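Local coordinates for EvdO1 (PDB 4XBZ), which probably acts as a metal-dependent oxygenase of the phytanoyl-CoA dioxygenase family that carries out an oxidative cyclization in orthosomycin biosynthesis, at residues 91-96 with 104-109; 110-115 with 142-147; 178-183 with 258-263; 184-189 with 253-258. One frame throughout, in Å; residues are numbered along the deposited sequence.

Interaction 1 (91-96 with 104-109); sequences DTVWTL and APVRIE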
loop_
_atom_site.group_PDB
_atom_site.type_symbol
_atom_site.label_atom_id
_atom_site.label_comp_id
_atom_site.label_asym_id
_atom_site.label_seq_id
_atom_site.Cartn_x
_atom_site.Cartn_y
_atom_site.Cartn_z
ATOM N N ASP A 91 27.040 -12.847 -12.822
ATOM C CA ASP A 91 25.965 -12.805 -11.830
ATOM C C ASP A 91 26.496 -12.778 -10.391
ATOM O O ASP A 91 25.798 -13.178 -9.454
ATOM C CB ASP A 91 25.015 -14.004 -12.006
ATOM C CG ASP A 91 24.171 -13.909 -13.268
ATOM O OD1 ASP A 91 24.306 -12.898 -13.988
ATOM O OD2 ASP A 91 23.356 -14.831 -13.528
ATOM N N THR A 92 27.721 -12.306 -10.206
ATOM C CA THR A 92 28.340 -12.373 -8.886
ATOM C C THR A 92 29.152 -11.123 -8.594
ATOM O O THR A 92 30.037 -10.760 -9.360
ATOM C CB THR A 92 29.241 -13.626 -8.746
ATOM O OG1 THR A 92 28.485 -14.795 -9.084
ATOM C CG2 THR A 92 29.734 -13.775 -7.325
ATOM N N VAL A 93 28.822 -10.459 -7.489
ATOM C CA VAL A 93 29.570 -9.292 -7.023
ATOM C C VAL A 93 30.744 -9.746 -6.170
ATOM O O VAL A 93 30.561 -10.506 -5.223
ATOM C CB VAL A 93 28.686 -8.321 -6.190
ATOM C CG1 VAL A 93 29.498 -7.132 -5.715
ATOM C CG2 VAL A 93 27.475 -7.850 -6.998
ATOM N N TRP A 94 31.939 -9.272 -6.509
ATOM C CA TRP A 94 33.178 -9.667 -5.833
ATOM C C TRP A 94 33.851 -8.460 -5.188
ATOM O O TRP A 94 33.840 -7.375 -5.750
ATOM C CB TRP A 94 34.156 -10.331 -6.825
ATOM C CG TRP A 94 33.827 -11.755 -7.169
ATOM C CD1 TRP A 94 32.870 -12.186 -8.032
ATOM C CD2 TRP A 94 34.462 -12.932 -6.655
ATOM N NE1 TRP A 94 32.862 -13.555 -8.088
ATOM C CE2 TRP A 94 33.830 -14.039 -7.251
ATOM C CE3 TRP A 94 35.507 -13.156 -5.750
ATOM C CZ2 TRP A 94 34.202 -15.349 -6.979
ATOM C CZ3 TRP A 94 35.875 -14.451 -5.479
ATOM C CH2 TRP A 94 35.220 -15.537 -6.088
ATOM N N THR A 95 34.455 -8.660 -4.023
ATOM C CA THR A 95 35.131 -7.579 -3.304
ATOM C C THR A 95 36.257 -6.979 -4.140
ATOM O O THR A 95 36.432 -5.763 -4.186
ATOM C CB THR A 95 35.710 -8.065 -1.950
ATOM O OG1 THR A 95 36.422 -9.295 -2.146
ATOM C CG2 THR A 95 34.602 -8.299 -0.964
ATOM N N LEU A 96 37.019 -7.855 -4.784
ATOM C CA LEU A 96 38.033 -7.465 -5.752
ATOM C C LEU A 96 37.899 -8.403 -6.935
ATOM O O LEU A 96 37.137 -9.362 -6.862
ATOM C CB LEU A 96 39.435 -7.570 -5.164
ATOM C CG LEU A 96 39.682 -6.902 -3.819
ATOM C CD1 LEU A 96 40.988 -7.410 -3.202
ATOM C CD2 LEU A 96 39.716 -5.407 -4.029
ATOM N N ALA A 104 36.717 -11.740 -2.464
ATOM C CA ALA A 104 35.645 -12.658 -2.096
ATOM C C ALA A 104 34.337 -12.267 -2.778
ATOM O O ALA A 104 34.178 -11.125 -3.190
ATOM C CB ALA A 104 35.481 -12.685 -0.606
ATOM N N PRO A 105 33.410 -13.228 -2.937
ATOM C CA PRO A 105 32.074 -12.902 -3.453
ATOM C C PRO A 105 31.158 -12.441 -2.319
ATOM O O PRO A 105 31.273 -12.971 -1.214
ATOM C CB PRO A 105 31.590 -14.227 -4.041
ATOM C CG PRO A 105 32.259 -15.272 -3.158
ATOM C CD PRO A 105 33.581 -14.680 -2.721
ATOM N N VAL A 106 30.269 -11.487 -2.587
ATOM C CA VAL A 106 29.393 -10.955 -1.548
ATOM C C VAL A 106 27.919 -11.004 -1.959
ATOM O O VAL A 106 27.028 -10.834 -1.113
ATOM C CB VAL A 106 29.769 -9.494 -1.178
ATOM C CG1 VAL A 106 31.090 -9.459 -0.399
ATOM C CG2 VAL A 106 29.860 -8.634 -2.420
ATOM N N ARG A 107 27.666 -11.236 -3.248
ATOM C CA ARG A 107 26.297 -11.298 -3.742
ATOM C C ARG A 107 26.187 -12.123 -5.010
ATOM O O ARG A 107 26.982 -11.977 -5.943
ATOM C CB ARG A 107 25.757 -9.881 -3.981
ATOM C CG ARG A 107 24.298 -9.782 -4.425
ATOM C CD ARG A 107 23.920 -8.314 -4.646
ATOM N NE ARG A 107 22.688 -8.139 -5.422
ATOM C CZ ARG A 107 21.637 -7.404 -5.039
ATOM N NH1 ARG A 107 21.647 -6.777 -3.863
ATOM N NH2 ARG A 107 20.561 -7.306 -5.822
ATOM N N ILE A 108 25.183 -12.989 -5.038
ATOM C CA ILE A 108 24.854 -13.769 -6.229
ATOM C C ILE A 108 23.469 -13.338 -6.769
ATOM O O ILE A 108 22.494 -13.317 -6.028
ATOM C CB ILE A 108 24.888 -15.292 -5.911
ATOM C CG1 ILE A 108 26.303 -15.711 -5.516
ATOM C CG2 ILE A 108 24.421 -16.121 -7.089
ATOM C CD1 ILE A 108 26.363 -16.982 -4.733
ATOM N N GLU A 109 23.392 -12.981 -8.055
ATOM C CA GLU A 109 22.116 -12.571 -8.664
ATOM C C GLU A 109 21.386 -13.720 -9.334
ATOM O O GLU A 109 22.014 -14.661 -9.843
ATOM C CB GLU A 109 22.318 -11.470 -9.705
ATOM C CG GLU A 109 22.946 -10.192 -9.180
ATOM C CD GLU A 109 21.961 -9.231 -8.545
ATOM O OE1 GLU A 109 20.730 -9.447 -8.616
ATOM O OE2 GLU A 109 22.447 -8.238 -7.972
#

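Interaction 2 (110-115 with 142-147); sequences YVVDKA and TWDSMV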
loop_
_atom_site.group_PDB
_atom_site.type_symbol
_atom_site.label_atom_id
_atom_site.label_comp_id
_atom_site.label_asym_id
_atom_site.label_seq_id
_atom_site.Cartn_x
_atom_site.Cartn_y
_atom_site.Cartn_z
ATOM N N TYR A 110 20.059 -13.600 -9.360
ATOM C CA TYR A 110 19.164 -14.537 -10.043
ATOM C C TYR A 110 19.262 -15.910 -9.393
ATOM O O TYR A 110 19.386 -16.935 -10.069
ATOM C CB TYR A 110 19.474 -14.596 -11.547
ATOM C CG TYR A 110 19.630 -13.223 -12.146
ATOM C CD1 TYR A 110 18.547 -12.345 -12.190
ATOM C CD2 TYR A 110 20.857 -12.784 -12.631
ATOM C CE1 TYR A 110 18.679 -11.064 -12.715
ATOM C CE2 TYR A 110 21.007 -11.506 -13.162
ATOM C CZ TYR A 110 19.906 -10.645 -13.197
ATOM O OH TYR A 110 20.026 -9.372 -13.715
ATOM N N VAL A 111 19.195 -15.908 -8.063
ATOM C CA VAL A 111 19.278 -17.131 -7.278
ATOM C C VAL A 111 17.995 -17.931 -7.415
ATOM O O VAL A 111 17.970 -19.119 -7.112
ATOM C CB VAL A 111 19.535 -16.833 -5.791
ATOM C CG1 VAL A 111 20.857 -16.089 -5.616
ATOM C CG2 VAL A 111 18.394 -16.015 -5.229
ATOM N N VAL A 112 16.928 -17.277 -7.864
ATOM C CA VAL A 112 15.666 -17.968 -8.102
ATOM C C VAL A 112 15.788 -18.880 -9.336
ATOM O O VAL A 112 15.221 -19.967 -9.386
ATOM C CB VAL A 112 14.503 -16.954 -8.279
ATOM C CG1 VAL A 112 13.460 -17.465 -9.269
ATOM C CG2 VAL A 112 13.886 -16.604 -6.923
ATOM N N ASP A 113 16.550 -18.438 -10.321
ATOM C CA ASP A 113 16.833 -19.264 -11.492
ATOM C C ASP A 113 17.839 -20.377 -11.148
ATOM O O ASP A 113 17.804 -21.464 -11.727
ATOM C CB ASP A 113 17.367 -18.387 -12.625
ATOM C CG ASP A 113 17.520 -19.139 -13.939
ATOM O OD1 ASP A 113 16.608 -19.909 -14.307
ATOM O OD2 ASP A 113 18.556 -18.939 -14.612
ATOM N N LYS A 114 18.717 -20.108 -10.184
ATOM C CA LYS A 114 19.867 -20.984 -9.965
ATOM C C LYS A 114 19.561 -22.152 -9.039
ATOM O O LYS A 114 20.252 -23.154 -9.059
ATOM C CB LYS A 114 21.055 -20.174 -9.427
ATOM C CG LYS A 114 21.664 -19.229 -10.461
ATOM C CD LYS A 114 22.742 -18.326 -9.862
ATOM C CE LYS A 114 23.400 -17.471 -10.952
ATOM N NZ LYS A 114 22.413 -16.670 -11.761
ATOM N N ALA A 115 18.511 -22.041 -8.245
ATOM C CA ALA A 115 18.269 -23.035 -7.211
ATOM C C ALA A 115 16.781 -23.243 -6.978
ATOM O O ALA A 115 16.078 -22.332 -6.545
ATOM C CB ALA A 115 18.952 -22.618 -5.918
ATOM N N THR A 142 11.026 -8.258 -8.911
ATOM C CA THR A 142 12.029 -7.627 -9.754
ATOM C C THR A 142 13.406 -8.221 -9.477
ATOM O O THR A 142 13.715 -9.313 -9.948
ATOM C CB THR A 142 12.046 -6.081 -9.575
ATOM O OG1 THR A 142 12.218 -5.758 -8.195
ATOM C CG2 THR A 142 10.717 -5.437 -10.086
ATOM N N TRP A 143 14.234 -7.505 -8.732
ATOM C CA TRP A 143 15.503 -8.039 -8.291
ATOM C C TRP A 143 15.290 -9.255 -7.406
ATOM O O TRP A 143 14.370 -9.283 -6.581
ATOM C CB TRP A 143 16.316 -6.960 -7.552
ATOM C CG TRP A 143 17.034 -6.004 -8.490
ATOM C CD1 TRP A 143 18.352 -6.075 -8.895
ATOM C CD2 TRP A 143 16.477 -4.858 -9.161
ATOM N NE1 TRP A 143 18.637 -5.044 -9.765
ATOM C CE2 TRP A 143 17.508 -4.286 -9.944
ATOM C CE3 TRP A 143 15.213 -4.255 -9.167
ATOM C CZ2 TRP A 143 17.311 -3.141 -10.720
ATOM C CZ3 TRP A 143 15.016 -3.118 -9.946
ATOM C CH2 TRP A 143 16.060 -2.573 -10.712
ATOM N N ASP A 144 16.120 -10.277 -7.607
ATOM C CA ASP A 144 16.182 -11.413 -6.693
ATOM C C ASP A 144 17.650 -11.829 -6.543
ATOM O O ASP A 144 18.380 -11.974 -7.525
ATOM C CB ASP A 144 15.287 -12.580 -7.170
ATOM C CG ASP A 144 15.929 -13.441 -8.274
ATOM O OD1 ASP A 144 16.741 -14.331 -7.936
ATOM O OD2 ASP A 144 15.601 -13.255 -9.476
ATOM N N SER A 145 18.095 -12.000 -5.306
ATOM C CA SER A 145 19.515 -12.249 -5.065
ATOM C C SER A 145 19.768 -12.791 -3.672
ATOM O O SER A 145 18.883 -12.776 -2.827
ATOM C CB SER A 145 20.327 -10.959 -5.259
ATOM O OG SER A 145 19.895 -9.941 -4.366
ATOM N N MET A 146 20.985 -13.266 -3.440
ATOM C CA MET A 146 21.409 -13.569 -2.093
ATOM C C MET A 146 22.612 -12.716 -1.755
ATOM O O MET A 146 23.538 -12.575 -2.566
ATOM C CB MET A 146 21.725 -15.043 -1.927
ATOM C CG MET A 146 21.956 -15.434 -0.478
ATOM S SD MET A 146 22.279 -17.195 -0.303
ATOM C CE MET A 146 23.787 -17.331 -1.247
ATOM N N VAL A 147 22.574 -12.123 -0.563
ATOM C CA VAL A 147 23.690 -11.339 -0.042
ATOM C C VAL A 147 24.236 -12.011 1.207
ATOM O O VAL A 147 23.479 -12.548 2.026
ATOM C CB VAL A 147 23.279 -9.889 0.278
ATOM C CG1 VAL A 147 24.467 -9.088 0.810
ATOM C CG2 VAL A 147 22.703 -9.209 -0.958
HETATM O O HOH W 1 16.245 -15.287 -11.166
#

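Interaction 3 (178-183 with 258-263); sequences VIDAGI and YFEYRP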
loop_
_atom_site.group_PDB
_atom_site.type_symbol
_atom_site.label_atom_id
_atom_site.label_comp_id
_atom_site.label_asym_id
_atom_site.label_seq_id
_atom_site.Cartn_x
_atom_site.Cartn_y
_atom_site.Cartn_z
ATOM N N VAL A 178 7.376 0.016 -3.255
ATOM C CA VAL A 178 8.567 -0.664 -3.736
ATOM C C VAL A 178 9.332 -1.209 -2.534
ATOM O O VAL A 178 9.828 -0.456 -1.698
ATOM C CB VAL A 178 9.474 0.271 -4.560
ATOM C CG1 VAL A 178 10.707 -0.473 -5.035
ATOM C CG2 VAL A 178 8.689 0.857 -5.734
ATOM N N ILE A 179 9.416 -2.527 -2.449
ATOM C CA ILE A 179 9.780 -3.181 -1.205
ATOM C C ILE A 179 10.829 -4.284 -1.404
ATOM O O ILE A 179 10.721 -5.116 -2.311
ATOM C CB ILE A 179 8.530 -3.788 -0.525
ATOM C CG1 ILE A 179 7.450 -2.719 -0.315
ATOM C CG2 ILE A 179 8.905 -4.486 0.793
ATOM C CD1 ILE A 179 6.211 -3.236 0.389
ATOM N N ASP A 180 11.839 -4.252 -0.541
ATOM C CA ASP A 180 12.790 -5.343 -0.347
ATOM C C ASP A 180 12.311 -6.333 0.710
ATOM O O ASP A 180 12.057 -5.947 1.851
ATOM C CB ASP A 180 14.138 -4.790 0.092
ATOM C CG ASP A 180 15.104 -4.673 -1.034
ATOM O OD1 ASP A 180 15.044 -5.524 -1.946
ATOM O OD2 ASP A 180 15.917 -3.731 -1.005
ATOM N N ALA A 181 12.189 -7.603 0.345
ATOM C CA ALA A 181 11.942 -8.638 1.336
ATOM C C ALA A 181 13.238 -9.395 1.579
ATOM O O ALA A 181 13.785 -10.022 0.661
ATOM C CB ALA A 181 10.854 -9.573 0.890
ATOM N N GLY A 182 13.733 -9.312 2.811
ATOM C CA GLY A 182 14.982 -9.945 3.191
ATOM C C GLY A 182 14.682 -11.164 4.024
ATOM O O GLY A 182 14.194 -11.045 5.147
ATOM N N ILE A 183 14.943 -12.339 3.462
ATOM C CA ILE A 183 14.711 -13.591 4.172
ATOM C C ILE A 183 16.034 -14.120 4.749
ATOM O O ILE A 183 17.002 -14.367 4.025
ATOM C CB ILE A 183 14.054 -14.604 3.250
ATOM C CG1 ILE A 183 12.813 -13.959 2.638
ATOM C CG2 ILE A 183 13.697 -15.873 4.001
ATOM C CD1 ILE A 183 12.051 -14.839 1.678
ATOM N N TYR A 258 17.259 -11.706 -0.833
ATOM C CA TYR A 258 16.451 -10.504 -1.077
ATOM C C TYR A 258 15.604 -10.641 -2.328
ATOM O O TYR A 258 16.127 -10.833 -3.431
ATOM C CB TYR A 258 17.318 -9.238 -1.225
ATOM C CG TYR A 258 17.917 -8.730 0.070
ATOM C CD1 TYR A 258 17.164 -7.962 0.961
ATOM C CD2 TYR A 258 19.239 -9.019 0.406
ATOM C CE1 TYR A 258 17.710 -7.493 2.152
ATOM C CE2 TYR A 258 19.789 -8.564 1.601
ATOM C CZ TYR A 258 19.020 -7.799 2.475
ATOM O OH TYR A 258 19.578 -7.345 3.664
ATOM N N PHE A 259 14.297 -10.515 -2.133
ATOM C CA PHE A 259 13.323 -10.323 -3.207
ATOM C C PHE A 259 12.782 -8.888 -3.205
ATOM O O PHE A 259 12.138 -8.502 -2.230
ATOM C CB PHE A 259 12.139 -11.271 -3.034
ATOM C CG PHE A 259 12.486 -12.725 -3.069
ATOM C CD1 PHE A 259 13.639 -13.180 -3.702
ATOM C CD2 PHE A 259 11.621 -13.653 -2.504
ATOM C CE1 PHE A 259 13.927 -14.535 -3.735
ATOM C CE2 PHE A 259 11.903 -15.003 -2.530
ATOM C CZ PHE A 259 13.052 -15.450 -3.145
ATOM N N GLU A 260 13.014 -8.104 -4.261
ATOM C CA GLU A 260 12.279 -6.834 -4.419
ATOM C C GLU A 260 10.976 -7.005 -5.205
ATOM O O GLU A 260 10.866 -7.852 -6.090
ATOM C CB GLU A 260 13.108 -5.749 -5.109
ATOM C CG GLU A 260 12.450 -4.354 -4.993
ATOM C CD GLU A 260 12.956 -3.330 -6.024
ATOM O OE1 GLU A 260 12.552 -3.393 -7.217
ATOM O OE2 GLU A 260 13.745 -2.444 -5.635
ATOM N N TYR A 261 9.988 -6.193 -4.848
ATOM C CA TYR A 261 8.711 -6.154 -5.536
ATOM C C TYR A 261 8.373 -4.712 -5.868
ATOM O O TYR A 261 8.752 -3.815 -5.123
ATOM C CB TYR A 261 7.616 -6.770 -4.673
ATOM C CG TYR A 261 7.872 -8.209 -4.297
ATOM C CD1 TYR A 261 8.572 -8.528 -3.142
ATOM C CD2 TYR A 261 7.426 -9.254 -5.110
ATOM C CE1 TYR A 261 8.809 -9.840 -2.783
ATOM C CE2 TYR A 261 7.665 -10.575 -4.767
ATOM C CZ TYR A 261 8.360 -10.861 -3.599
ATOM O OH TYR A 261 8.606 -12.166 -3.248
ATOM N N ARG A 262 7.699 -4.495 -6.998
ATOM C CA ARG A 262 7.137 -3.190 -7.356
ATOM C C ARG A 262 5.740 -3.367 -7.965
ATOM O O ARG A 262 5.390 -4.456 -8.420
ATOM C CB ARG A 262 8.035 -2.455 -8.353
ATOM C CG ARG A 262 9.425 -2.180 -7.863
ATOM C CD ARG A 262 10.265 -1.384 -8.873
ATOM N NE ARG A 262 11.650 -1.282 -8.417
ATOM C CZ ARG A 262 12.355 -0.154 -8.336
ATOM N NH1 ARG A 262 11.826 1.012 -8.708
ATOM N NH2 ARG A 262 13.607 -0.199 -7.886
ATOM N N PRO A 263 4.932 -2.298 -7.984
ATOM C CA PRO A 263 3.644 -2.437 -8.679
ATOM C C PRO A 263 3.817 -2.446 -10.196
ATOM O O PRO A 263 4.640 -1.689 -10.709
ATOM C CB PRO A 263 2.857 -1.198 -8.213
ATOM C CG PRO A 263 3.542 -0.778 -6.922
ATOM C CD PRO A 263 4.995 -1.057 -7.192
#

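Interaction 4 (184-189 with 253-258); sequences YLDPAP and QRRVIY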
loop_
_atom_site.group_PDB
_atom_site.type_symbol
_atom_site.label_atom_id
_atom_site.label_comp_id
_atom_site.label_asym_id
_atom_site.label_seq_id
_atom_site.Cartn_x
_atom_site.Cartn_y
_atom_site.Cartn_z
ATOM N N TYR A 184 16.075 -14.248 6.069
ATOM C CA TYR A 184 17.326 -14.508 6.770
ATOM C C TYR A 184 17.630 -15.994 6.932
ATOM O O TYR A 184 16.835 -16.754 7.501
ATOM C CB TYR A 184 17.298 -13.817 8.134
ATOM C CG TYR A 184 17.574 -12.346 8.015
ATOM C CD1 TYR A 184 16.711 -11.514 7.307
ATOM C CD2 TYR A 184 18.701 -11.783 8.589
ATOM C CE1 TYR A 184 16.962 -10.168 7.176
ATOM C CE2 TYR A 184 18.952 -10.433 8.474
ATOM C CZ TYR A 184 18.073 -9.626 7.761
ATOM O OH TYR A 184 18.320 -8.280 7.619
ATOM N N LEU A 185 18.791 -16.395 6.421
ATOM C CA LEU A 185 19.236 -17.777 6.507
ATOM C C LEU A 185 20.096 -17.953 7.757
ATOM O O LEU A 185 20.188 -19.041 8.325
ATOM C CB LEU A 185 20.032 -18.178 5.271
ATOM C CG LEU A 185 19.395 -17.934 3.907
ATOM C CD1 LEU A 185 20.051 -18.788 2.823
ATOM C CD2 LEU A 185 17.893 -18.157 3.953
ATOM N N ASP A 186 20.741 -16.873 8.170
ATOM C CA ASP A 186 21.563 -16.902 9.362
ATOM C C ASP A 186 21.051 -15.846 10.332
ATOM O O ASP A 186 20.432 -14.862 9.899
ATOM C CB ASP A 186 23.029 -16.680 8.996
ATOM C CG ASP A 186 23.511 -17.664 7.964
ATOM O OD1 ASP A 186 23.258 -18.883 8.127
ATOM O OD2 ASP A 186 24.122 -17.217 6.975
ATOM N N PRO A 187 21.272 -16.056 11.641
ATOM C CA PRO A 187 20.800 -15.050 12.601
ATOM C C PRO A 187 21.527 -13.728 12.405
ATOM O O PRO A 187 22.646 -13.703 11.883
ATOM C CB PRO A 187 21.120 -15.670 13.966
ATOM C CG PRO A 187 22.221 -16.616 13.710
ATOM C CD PRO A 187 22.065 -17.118 12.292
ATOM N N ALA A 188 20.843 -12.644 12.752
ATOM C CA ALA A 188 21.404 -11.303 12.757
ATOM C C ALA A 188 21.160 -10.721 14.145
ATOM O O ALA A 188 20.177 -10.004 14.351
ATOM C CB ALA A 188 20.766 -10.427 11.680
ATOM N N PRO A 189 22.047 -11.057 15.106
ATOM C CA PRO A 189 22.005 -10.554 16.489
ATOM C C PRO A 189 22.226 -9.048 16.500
ATOM O O PRO A 189 22.584 -8.486 15.460
ATOM C CB PRO A 189 23.165 -11.293 17.172
ATOM C CG PRO A 189 24.126 -11.612 16.038
ATOM C CD PRO A 189 23.246 -11.889 14.847
ATOM N N GLN A 253 28.731 -15.374 8.593
ATOM C CA GLN A 253 28.561 -15.243 7.149
ATOM C C GLN A 253 27.289 -14.451 6.783
ATOM O O GLN A 253 27.213 -13.852 5.698
ATOM C CB GLN A 253 28.558 -16.616 6.462
ATOM C CG GLN A 253 28.919 -16.521 4.970
ATOM C CD GLN A 253 28.923 -17.867 4.261
ATOM O OE1 GLN A 253 28.080 -18.734 4.534
ATOM N NE2 GLN A 253 29.884 -18.052 3.342
ATOM N N ARG A 254 26.314 -14.443 7.685
ATOM C CA ARG A 254 25.136 -13.571 7.565
ATOM C C ARG A 254 24.532 -13.569 6.159
ATOM O O ARG A 254 24.641 -12.594 5.426
ATOM C CB ARG A 254 25.504 -12.142 7.980
ATOM C CG ARG A 254 25.898 -12.019 9.444
ATOM C CD ARG A 254 25.026 -11.016 10.154
ATOM N NE ARG A 254 23.867 -10.689 9.347
ATOM C CZ ARG A 254 23.561 -9.468 8.921
ATOM N NH1 ARG A 254 24.301 -8.426 9.254
ATOM N NH2 ARG A 254 22.498 -9.304 8.160
ATOM N N ARG A 255 23.916 -14.678 5.782
ATOM C CA ARG A 255 23.325 -14.789 4.460
ATOM C C ARG A 255 21.864 -14.323 4.473
ATOM O O ARG A 255 21.061 -14.771 5.301
ATOM C CB ARG A 255 23.420 -16.235 3.949
ATOM C CG ARG A 255 24.833 -16.842 3.994
ATOM C CD ARG A 255 24.781 -18.362 3.917
ATOM N NE ARG A 255 24.065 -18.965 5.040
ATOM C CZ ARG A 255 23.550 -20.191 5.027
ATOM N NH1 ARG A 255 23.668 -20.944 3.936
ATOM N NH2 ARG A 255 22.900 -20.657 6.093
ATOM N N VAL A 256 21.534 -13.430 3.541
ATOM C CA VAL A 256 20.163 -12.971 3.356
ATOM C C VAL A 256 19.738 -13.069 1.888
ATOM O O VAL A 256 20.447 -12.601 0.998
ATOM C CB VAL A 256 19.976 -11.511 3.826
ATOM C CG1 VAL A 256 18.529 -11.052 3.575
ATOM C CG2 VAL A 256 20.329 -11.363 5.298
ATOM N N ILE A 257 18.583 -13.683 1.649
ATOM C CA ILE A 257 17.980 -13.731 0.323
ATOM C C ILE A 257 17.005 -12.565 0.161
ATOM O O ILE A 257 16.060 -12.447 0.944
ATOM C CB ILE A 257 17.240 -15.065 0.092
ATOM C CG1 ILE A 257 18.234 -16.191 -0.161
ATOM C CG2 ILE A 257 16.290 -14.975 -1.092
ATOM C CD1 ILE A 257 17.578 -17.550 -0.231
ATOM N N TYR A 258 17.259 -11.706 -0.833
ATOM C CA TYR A 258 16.451 -10.504 -1.077
ATOM C C TYR A 258 15.604 -10.641 -2.328
ATOM O O TYR A 258 16.127 -10.833 -3.431
ATOM C CB TYR A 258 17.318 -9.238 -1.225
ATOM C CG TYR A 258 17.917 -8.730 0.070
ATOM C CD1 TYR A 258 17.164 -7.962 0.961
ATOM C CD2 TYR A 258 19.239 -9.019 0.406
ATOM C CE1 TYR A 258 17.710 -7.493 2.152
ATOM C CE2 TYR A 258 19.789 -8.564 1.601
ATOM C CZ TYR A 258 19.020 -7.799 2.475
ATOM O OH TYR A 258 19.578 -7.345 3.664
HETATM O O HOH W 2 17.548 -7.083 5.609
HETATM O O HOH W 3 21.166 -8.261 6.411
HETATM O O HOH W 4 21.704 -13.776 8.036
#

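Interaction 1 (91-96 with 104-109)
Glu109 N donates to Asp91 O at 2.8 Å, almost straight at 172°. Val93 is gripped twice: its N donates to Arg107 O (2.8 Å), and its O accepts from Val106 N (2.8 Å). Val106 and Arg107 therefore both face Val93. This is a classic beta bulge, and it shifts the register by one before Trp94. Beyond it, Thr95 N donates to Ala104 O. Arg107 runs out extended, with CG opposite its backbone N (chi1 -177°). Its NE forms a salt bridge with Glu109 OE2 at 2.6 Å, meeting the oxygen from above the carboxylate plane. Packing follows on both faces of the hairpin. Pro105 CD sits 3.9 Å from the centroid of the six-membered ring of Trp94, a CH-pi contact over the ring face. Trp94 NE1 bonds to Ser88 O. Without the indole, as with an alanine here, Pro105 is likely to lose its CH-pi partner and Ser88 O its donor. Val93 CG1 meets Val106 CG2 at 3.6 Å. Strand 92-94 is the outermost strand here, and strand 105-109 joins it to strand 139-147. Pro105 and Ile108 pack on helix 66-86, while Arg107 lies against strand 139-147.

Interaction 2 (110-115 with 142-147)
Asp144 supplies the polar part of the contact with both its backbone and its carboxylate. Its O accepts from Tyr110 N at 3.0 Å. Its OD1 accepts from Val112 N at 3.0 Å, from above the carboxylate plane, and lies 2.9 Å from Val111 N. Val112 CB rests 3.5 Å from the same Asp144 OD1. A chi1 of 80° sets CG between the backbone N and the carbonyl carbon and brings the carboxylate to the start of helix 111-114. Water adds one link: water 1 donates to Asp144 OD2 at 2.7 Å and weakly accepts from Asp113 N. Were a leucine to stand here, Val112 N and water 1 would probably lose their acceptor. One apolar contact flanks this site. Val111 CG1 meets Met146 CB at 3.9 Å, the two side chains crossing at about a right angle. The touching residues are buried, and the carboxylate faces N-H groups of the first helical turn. Those groups would probably favour its negative charge and fix the short helix on strand 139-147.

Interaction 3 (178-183 with 258-263)
Val178 places its CG1 over one face of the Arg262 guanidinium, 3.6 Å above the plane and offset toward the rim. CG1 lies opposite the backbone N (chi1 180°), which turns it toward Arg262 and also to 3.7 Å from Glu260 OE2. The flat group is held from its edge as well: Arg262 NE makes a salt bridge to Glu260 OE1 at 2.6 Å, in the guanidinium plane. Ala163 O and Gly164 O take further N-H groups of Arg262, and Thr142 OG1 bonds to Glu260 OE1. Ala181 forms a hydrogen-bonded pair with Phe259, as Ile179 does with Tyr261. Its N donates to Phe259 O at 2.7 Å, and its O accepts from Phe259 N at 2.9 Å. The small CB of Ala181 meets the edge of the Tyr261 ring, 4.2 Å from CE1. Tyr258 brings ring atom CD1 to 3.7 Å from Gly182 CA. Asp180, on the same face as Tyr258 and Glu260, comes within about 5 Å of the nickel, measured from its side chain. In the main sheet of the double-stranded beta helix, strand 179-184 lies between strands 235-239 and 256-263, and the latter pairs next with strand 139-147. Ile179, Phe259 and Tyr261 face the other way and pack on helix 125-134.

Interaction 4 (184-189 with 253-258)
Tyr184 lays one ring face over Val256 CG2, which sits 3.6 Å from the ring centroid in a CH-pi contact. Next to it runs the Arg254 guanidinium, its plane only 3° from that of the ring. Ala188 CB covers a face of this guanidinium, and Asn192 OD1 accepts from Arg254 NH1. Water 2 bridges Tyr184 OH and Tyr258 OH. The charged centre is Asp186. Arg255 grips it side-on: NE bonds to OD2 of Asp186 at 2.6 Å and NH2 bonds to OD1 at 2.7 Å, both on the syn side. The two flat groups are nearly coplanar, 17° apart. Arg255 N adds a third bond to Asp186 OD2, at 2.8 Å on the anti side. The bend at chi3 of Arg255 (-62°) brings its guanidinium back to the same carboxylate its own N-H meets. Leu185 CB covers one guanidinium face, and Gln73 O takes NH1 of Arg255. Leu185 N donates to Arg255 O at 3.0 Å, while Leu185 CD1 touches Ile257 CD1 at 4.1 Å. Here the antiparallel strands 179-184 and 256-263 of the double-stranded beta helix give way to loops. A bidentate arginine-carboxylate salt bridge joins the two loops just past the paired ends of these strands.

In the fold
From the N terminus, interaction 1 closes first, as a beta hairpin closed by a loop. Interaction 2 follows in series and closes a largely helical loop of 26 residues. Lys114 ties the two together, reaching Asp91 and Glu109. Interaction 3 closes a longer loop, and interaction 4 is nested inside it; none of the contacts cross. Interactions 3 and 4 share Tyr258 and use successive parts of strand 256-263. That strand also pairs with strand 139-147 of interaction 2, which in turn pairs with strand 105-109 of interaction 1, so all four contacts reach one sheet. Of the nickel ligands, His160 and Asp162 lie between interactions 2 and 3 in the chain, and His244 lies within the loop closed by interaction 4.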